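Local coordinates for uncharacterized conserved protein (Geobacillus kaustophilus, PDB 2R5X) that is of unknown function but belongs to the YugN-like family and combines a curved antiparallel sheet with two helices, at residues A110-K113 / S114-K118; K4-T8 / G9-Q13. The protein carries 1 engineered substitution. All blocks are in the same frame, centred on the assembly; numbering follows the deposited sequence. Where two conformers were deposited one is given.

Interaction 1 of 2, residues A110-K113 / S114-K118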
ATOM      1  N   ALA A 110      -4.907  -2.340   8.604  1.00 21.50           N
ATOM      2  CA  ALA A 110      -5.066  -1.943  10.013  1.00 23.54           C
ATOM      3  C   ALA A 110      -3.720  -1.796  10.725  1.00 24.67           C
ATOM      4  O   ALA A 110      -3.524  -0.872  11.518  1.00 31.45           O
ATOM      5  CB  ALA A 110      -5.939  -2.938  10.745  1.00 26.65           C
ATOM      6  N   GLN A 111      -2.783  -2.689  10.435  1.00 23.19           N
ATOM      7  CA  GLN A 111      -1.465  -2.563  11.031  1.00 31.05           C
ATOM      8  C   GLN A 111      -0.603  -1.511  10.337  1.00 31.51           C
ATOM      9  O   GLN A 111       0.263  -0.928  10.973  1.00 29.10           O
ATOM     10  CB  GLN A 111      -0.757  -3.915  11.205  1.00 42.57           C
ATOM     11  CG  GLN A 111      -0.333  -4.634   9.940  1.00 64.62           C
ATOM     12  CD  GLN A 111       0.080  -6.074  10.198  1.00 47.63           C
ATOM     13  OE1 GLN A 111      -0.503  -7.012   9.646  1.00 54.32           O
ATOM     14  NE2 GLN A 111       1.083  -6.255  11.043  1.00 69.16           N
ATOM     15  N   VAL A 112      -0.856  -1.247   9.056  1.00 25.01           N
ATOM     16  CA  VAL A 112      -0.255  -0.081   8.396  1.00 28.05           C
ATOM     17  C   VAL A 112      -0.677   1.181   9.161  1.00 21.47           C
ATOM     18  O   VAL A 112       0.167   1.971   9.572  1.00 28.90           O
ATOM     19  CB  VAL A 112      -0.645   0.026   6.887  1.00 28.17           C
ATOM     20  CG1 VAL A 112      -0.230   1.366   6.312  1.00 26.35           C
ATOM     21  CG2 VAL A 112      -0.011  -1.095   6.082  1.00 26.92           C
ATOM     22  N   LYS A 113      -1.982   1.329   9.378  1.00 23.04           N
ATOM     23  CA  LYS A 113      -2.540   2.480  10.083  1.00 28.90           C
ATOM     24  C   LYS A 113      -2.008   2.626  11.521  1.00 30.48           C
ATOM     25  O   LYS A 113      -1.640   3.729  11.928  1.00 30.64           O
ATOM     26  CB  LYS A 113      -4.074   2.426  10.055  1.00 24.67           C
ATOM     27  CG  LYS A 113      -4.788   3.565  10.783  1.00 39.75           C
ATOM     28  CD  LYS A 113      -4.581   4.910  10.110  1.00 37.77           C
ATOM     29  CE  LYS A 113      -5.160   6.028  10.965  1.00 69.56           C
ATOM     30  NZ  LYS A 113      -5.196   7.335  10.254  1.00 77.57           N
ATOM     31  N   SER A 114      -1.951   1.509  12.251  1.00 30.69           N
ATOM     32  CA  SER A 114      -1.448   1.466  13.630  0.50 28.09           C
ATOM     33  C   SER A 114       0.011   1.902  13.726  1.00 30.32           C
ATOM     34  O   SER A 114       0.385   2.642  14.633  1.00 36.99           O
ATOM     35  CB  SER A 114      -1.606   0.055  14.212  0.50 34.82           C
ATOM     36  OG  SER A 114      -1.083  -0.034  15.528  0.50 32.77           O
ATOM     37  N   GLU A 115       0.830   1.427  12.785  1.00 31.05           N
ATOM     38  CA  GLU A 115       2.245   1.813  12.726  1.00 28.86           C
ATOM     39  C   GLU A 115       2.441   3.296  12.399  1.00 35.36           C
ATOM     40  O   GLU A 115       3.367   3.922  12.915  1.00 32.19           O
ATOM     41  CB  GLU A 115       3.040   0.947  11.736  1.00 31.66           C
ATOM     42  CG  GLU A 115       3.253  -0.510  12.166  1.00 41.05           C
ATOM     43  CD  GLU A 115       3.760  -0.653  13.596  1.00 46.12           C
ATOM     44  OE1 GLU A 115       4.905  -0.238  13.878  1.00 52.15           O
ATOM     45  OE2 GLU A 115       3.005  -1.187  14.433  1.00 49.73           O
ATOM     46  N   LEU A 116       1.572   3.853  11.555  1.00 29.40           N
ATOM     47  CA  LEU A 116       1.658   5.272  11.207  1.00 37.69           C
ATOM     48  C   LEU A 116       1.205   6.166  12.363  1.00 34.80           C
ATOM     49  O   LEU A 116       1.753   7.249  12.561  1.00 39.12           O
ATOM     50  CB  LEU A 116       0.865   5.586   9.928  1.00 33.13           C
ATOM     51  CG  LEU A 116       1.366   5.012   8.590  1.00 32.37           C
ATOM     52  CD1 LEU A 116       0.310   5.214   7.531  1.00 35.49           C
ATOM     53  CD2 LEU A 116       2.680   5.628   8.131  1.00 29.80           C
ATOM     54  N   GLU A 117       0.221   5.691  13.127  1.00 37.02           N
ATOM     55  CA  GLU A 117      -0.277   6.391  14.319  1.00 40.91           C
ATOM     56  C   GLU A 117       0.759   6.489  15.443  1.00 43.94           C
ATOM     57  O   GLU A 117       0.732   7.432  16.238  1.00 42.69           O
ATOM     58  CB  GLU A 117      -1.557   5.729  14.846  1.00 38.95           C
ATOM     59  CG  GLU A 117      -2.835   6.094  14.084  1.00 59.97           C
ATOM     60  CD  GLU A 117      -3.227   7.563  14.225  1.00 98.93           C
ATOM     61  OE1 GLU A 117      -3.090   8.125  15.334  1.00111.70           O
ATOM     62  OE2 GLU A 117      -3.682   8.156  13.224  1.00102.14           O
ATOM     63  N   LYS A 118       1.677   5.522  15.486  1.00 42.45           N
ATOM     64  CA  LYS A 118       2.711   5.453  16.520  1.00 45.35           C
ATOM     65  C   LYS A 118       3.816   6.491  16.354  1.00 50.77           C
ATOM     66  O   LYS A 118       4.555   6.771  17.298  1.00 46.74           O
ATOM     67  CB  LYS A 118       3.337   4.061  16.555  1.00 41.68           C
ATOM     68  CG  LYS A 118       2.477   3.014  17.221  1.00 36.42           C
ATOM     69  CD  LYS A 118       3.064   1.635  17.009  1.00 43.19           C
ATOM     70  CE  LYS A 118       2.246   0.600  17.736  1.00 41.38           C
ATOM     71  NZ  LYS A 118       2.717  -0.761  17.426  1.00 28.25           N
TER

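Interaction 2 of 2, residues K4-T8 / G9-Q13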
ATOM      1  N   LYS A   4     -11.374  -1.764  -3.759  1.00 17.55           N
ATOM      2  CA  LYS A   4     -10.781  -0.704  -2.955  1.00 20.34           C
ATOM      3  C   LYS A   4     -11.074  -0.967  -1.490  1.00 25.38           C
ATOM      4  O   LYS A   4     -12.012  -1.690  -1.158  1.00 24.91           O
ATOM      5  CB  LYS A   4     -11.324   0.671  -3.372  1.00 27.77           C
ATOM      6  CG  LYS A   4     -11.036   1.031  -4.828  1.00 40.97           C
ATOM      7  CD  LYS A   4     -11.181   2.515  -5.092  1.00 58.15           C
ATOM      8  CE  LYS A   4      -9.859   3.243  -4.945  1.00 65.10           C
ATOM      9  NZ  LYS A   4      -9.925   4.646  -5.446  1.00 57.37           N
ATOM     10  N   PHE A   5     -10.259  -0.388  -0.617  1.00 22.54           N
ATOM     11  CA  PHE A   5     -10.500  -0.473   0.813  1.00 27.28           C
ATOM     12  C   PHE A   5     -10.721   0.922   1.374  1.00 29.96           C
ATOM     13  O   PHE A   5      -9.779   1.713   1.517  1.00 27.13           O
ATOM     14  CB  PHE A   5      -9.345  -1.173   1.525  1.00 25.10           C
ATOM     15  CG  PHE A   5      -9.077  -2.559   1.021  1.00 24.72           C
ATOM     16  CD1 PHE A   5      -9.710  -3.657   1.600  1.00 27.75           C
ATOM     17  CD2 PHE A   5      -8.189  -2.766  -0.032  1.00 28.39           C
ATOM     18  CE1 PHE A   5      -9.469  -4.932   1.131  1.00 31.43           C
ATOM     19  CE2 PHE A   5      -7.946  -4.032  -0.510  1.00 27.66           C
ATOM     20  CZ  PHE A   5      -8.588  -5.117   0.076  1.00 28.16           C
ATOM     21  N   GLU A   6     -11.982   1.217   1.662  1.00 25.48           N
ATOM     22  CA  GLU A   6     -12.378   2.500   2.226  1.00 24.45           C
ATOM     23  C   GLU A   6     -12.311   2.467   3.750  1.00 30.16           C
ATOM     24  O   GLU A   6     -12.294   1.389   4.353  1.00 34.51           O
ATOM     25  CB  GLU A   6     -13.797   2.877   1.772  1.00 31.68           C
ATOM     26  CG  GLU A   6     -14.030   2.887   0.250  1.00 33.07           C
ATOM     27  CD  GLU A   6     -13.316   4.013  -0.487  1.00 47.73           C
ATOM     28  OE1 GLU A   6     -12.988   5.045   0.137  1.00 48.75           O
ATOM     29  OE2 GLU A   6     -13.091   3.866  -1.708  1.00 42.07           O
ATOM     30  N   ASN A   7     -12.265   3.651   4.360  1.00 26.67           N
ATOM     31  CA  ASN A   7     -12.293   3.812   5.823  1.00 38.17           C
ATOM     32  C   ASN A   7     -11.159   3.134   6.601  1.00 39.41           C
ATOM     33  O   ASN A   7     -11.349   2.716   7.742  1.00 36.10           O
ATOM     34  CB  ASN A   7     -13.664   3.425   6.406  1.00 42.27           C
ATOM     35  CG  ASN A   7     -14.815   4.069   5.665  1.00 54.17           C
ATOM     36  OD1 ASN A   7     -14.931   5.294   5.604  1.00 61.43           O
ATOM     37  ND2 ASN A   7     -15.680   3.240   5.096  1.00 66.64           N
ATOM     38  N   THR A   8      -9.980   3.042   5.989  1.00 37.46           N
ATOM     39  CA  THR A   8      -8.783   2.582   6.698  1.00 33.80           C
ATOM     40  C   THR A   8      -8.174   3.718   7.530  1.00 35.95           C
ATOM     41  O   THR A   8      -7.405   3.478   8.459  1.00 36.12           O
ATOM     42  CB  THR A   8      -7.696   2.082   5.723  1.00 43.52           C
ATOM     43  OG1 THR A   8      -7.274   3.171   4.887  1.00 27.35           O
ATOM     44  CG2 THR A   8      -8.210   0.910   4.860  1.00 25.48           C
ATOM     45  N   GLY A   9      -8.503   4.955   7.165  1.00 36.31           N
ATOM     46  CA  GLY A   9      -7.934   6.142   7.799  1.00 40.33           C
ATOM     47  C   GLY A   9      -6.637   6.642   7.178  1.00 43.46           C
ATOM     48  O   GLY A   9      -6.105   7.677   7.596  1.00 35.35           O
ATOM     49  N   LEU A  10      -6.131   5.918   6.178  1.00 28.57           N
ATOM     50  CA  LEU A  10      -4.796   6.182   5.620  1.00 24.78           C
ATOM     51  C   LEU A  10      -4.705   7.492   4.848  1.00 27.39           C
ATOM     52  O   LEU A  10      -3.664   8.154   4.857  1.00 32.14           O
ATOM     53  CB  LEU A  10      -4.314   5.004   4.756  1.00 24.11           C
ATOM     54  CG  LEU A  10      -4.037   3.694   5.514  1.00 32.26           C
ATOM     55  CD1 LEU A  10      -3.517   2.605   4.587  1.00 38.84           C
ATOM     56  CD2 LEU A  10      -3.064   3.927   6.642  1.00 35.28           C
ATOM     57  N   GLU A  11      -5.808   7.875   4.209  1.00 27.90           N
ATOM     58  CA  GLU A  11      -5.842   9.066   3.358  1.00 28.93           C
ATOM     59  C   GLU A  11      -5.894  10.375   4.156  1.00 32.44           C
ATOM     60  O   GLU A  11      -5.882  11.459   3.569  1.00 37.94           O
ATOM     61  CB  GLU A  11      -7.047   9.012   2.399  1.00 26.31           C
ATOM     62  CG  GLU A  11      -7.251   7.695   1.641  1.00 26.19           C
ATOM     63  CD  GLU A  11      -8.258   6.763   2.309  1.00 30.82           C
ATOM     64  OE1 GLU A  11      -8.242   6.637   3.550  1.00 38.42           O
ATOM     65  OE2 GLU A  11      -9.066   6.146   1.590  1.00 29.79           O
ATOM     66  N   ASN A  12      -5.953  10.269   5.484  1.00 42.76           N
ATOM     67  CA  ASN A  12      -6.199  11.421   6.364  1.00 52.33           C
ATOM     68  C   ASN A  12      -4.953  12.023   7.016  1.00 53.65           C
ATOM     69  O   ASN A  12      -5.044  13.053   7.691  1.00 66.12           O
ATOM     70  CB  ASN A  12      -7.229  11.067   7.450  1.00 52.67           C
ATOM     71  CG  ASN A  12      -8.585  10.667   6.878  1.00 70.50           C
ATOM     72  OD1 ASN A  12      -9.031  11.197   5.857  1.00 63.39           O
ATOM     73  ND2 ASN A  12      -9.252   9.730   7.548  1.00 58.00           N
ATOM     74  N   GLN A  13      -3.802  11.382   6.830  1.00 43.70           N
ATOM     75  CA  GLN A  13      -2.551  11.909   7.365  1.00 54.38           C
ATOM     76  C   GLN A  13      -1.357  11.660   6.439  1.00 53.90           C
ATOM     77  O   GLN A  13      -1.354  10.726   5.635  1.00 59.92           O
ATOM     78  CB  GLN A  13      -2.286  11.391   8.796  1.00 61.91           C
ATOM     79  CG  GLN A  13      -1.478  10.091   8.911  1.00 81.02           C
ATOM     80  CD  GLN A  13      -2.219   8.874   8.389  1.00 85.66           C
ATOM     81  OE1 GLN A  13      -3.235   8.463   8.948  1.00 89.83           O
ATOM     82  NE2 GLN A  13      -1.704   8.284   7.319  1.00 66.33           N
TER
HETATM   83  O   HOH W   1      -9.148   3.723   3.062  1.00 21.63           O
HETATM   84  O   HOH W   2     -11.811   5.743   2.562  1.00 41.02           O

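Interaction 1 of 2, residues A110-K113 / S114-K118
Glu117 brings its carboxylate to the end of Lys113, one helical turn earlier, and presents OE2 to it: Glu117 OE2 is 3.4 Å from Lys113 NZ, and CE of the lysine is just as near. The salt bridge is therefore long and its hydrogen bond weak, and the glutamate is poorly ordered. Lys113 finds its stronger partners in Gln13 OE1 and Gly9 O. Its CG is anti to the backbone N (chi1 179°), and a bend at chi2 turns the outer chain toward both the loop and Glu117. The second carboxylate, that of Glu115, is gripped at both oxygens. Lys118 NZ meets OE2 of Glu115 at 3.0 Å from the syn side, 23° out of the carboxylate plane, while Arg26 takes OE1 in another salt bridge. Shared between two cations, this group probably stays ionised.

The backbone that carries residues 110-117 is regular alpha-helix, whose i to i+4 bonds range from Ser114 N to Ala110 O at 2.9 Å to Leu116 N to Val112 O at 3.1 Å. CG of Glu115 rests 3.2 Å from Gln111 O. On the inner side Val112 and Leu116 lie alongside each other, pointing the same way, with Val112 CG1 4.1 Å from Leu116 CD1.

These residues belong to the C-terminal part of helix 99-117. Val112 packs on Met24 and Leu116 on Ile23, both of helix 17-26, and Leu116 also touches Leu10 and Gln13 in the loop joining strands 3-4 and 14-16.

Interaction 2 of 2, residues K4-T8 / G9-Q13
Thr8 and Leu10 make the direct hydrogen bond of this turn: Leu10 N donates to Thr8 OG1 at 3.2 Å, nearly straight at 162°. The threonine hydroxyl sits between its own backbone N and carbonyl carbon (chi1 63°), which swings it round to face the amide two residues on. Between them Gly9 adopts a positive phi of 88°, and beyond it Asn12 N bonds weakly back to Gly9 O.

Two waters carry much of the remaining polar contact. Water 1 hydrogen-bonds to Phe5 O at 2.6 Å, Thr8 OG1 at 2.7 Å and Glu11 OE2 at 2.8 Å, so the Thr8 hydroxyl joins the turn to the water network. Water 2 accepts from Asn7 N at 2.8 Å and also binds Glu6 OE1 and Glu11 OE2. Glu11 OE2 thus serves both waters, and Thr77 OG1 of strand 71-84 bonds to it as well. A bend at chi2 brings this carboxylate back over the loop.

In charge terms, Glu6 OE1 and Glu11 OE2 stand 4.3 Å apart. Water 2 bridges the two oxygens and probably softens their repulsion, though their closeness may still raise the pKa of one of them.

The apolar contact is small: Leu10 CG lies 4.0 Å from Thr8 CB. Phe5 heads elsewhere, onto Cys105 and Leu109 of helix 99-117 and Met80 of the sheet.

A threonine side-chain oxygen accepting from the NH of residue i+2 defines an ST turn. Here it shapes the loop linking strands 3-4 and 14-16, both of which pair antiparallel with strand 71-84.

In the fold
Interactions 1 and 2 are neighbours in space, their centres about 11 Å apart, although one belongs to the N-terminal loop and the other to the end of the last long helix. Lys113 joins them: its NZ lies 2.6 Å from Gln13 OE1 and 2.8 Å from Gly9 O, both probable hydrogen bonds, and its CG packs 3.5 Å from Thr8 O. A second touch comes from Leu116 CD1, 3.7 Å from Gln13 NE2. The lysine thus reaches the ST turn at Thr8-Leu10, through Gly9 O, and Gln13 at the far end of the 4-13 segment, fastening the loop to the C-terminal helix. With no function established and no ligand at hand, the pairing is best read as part of the fold.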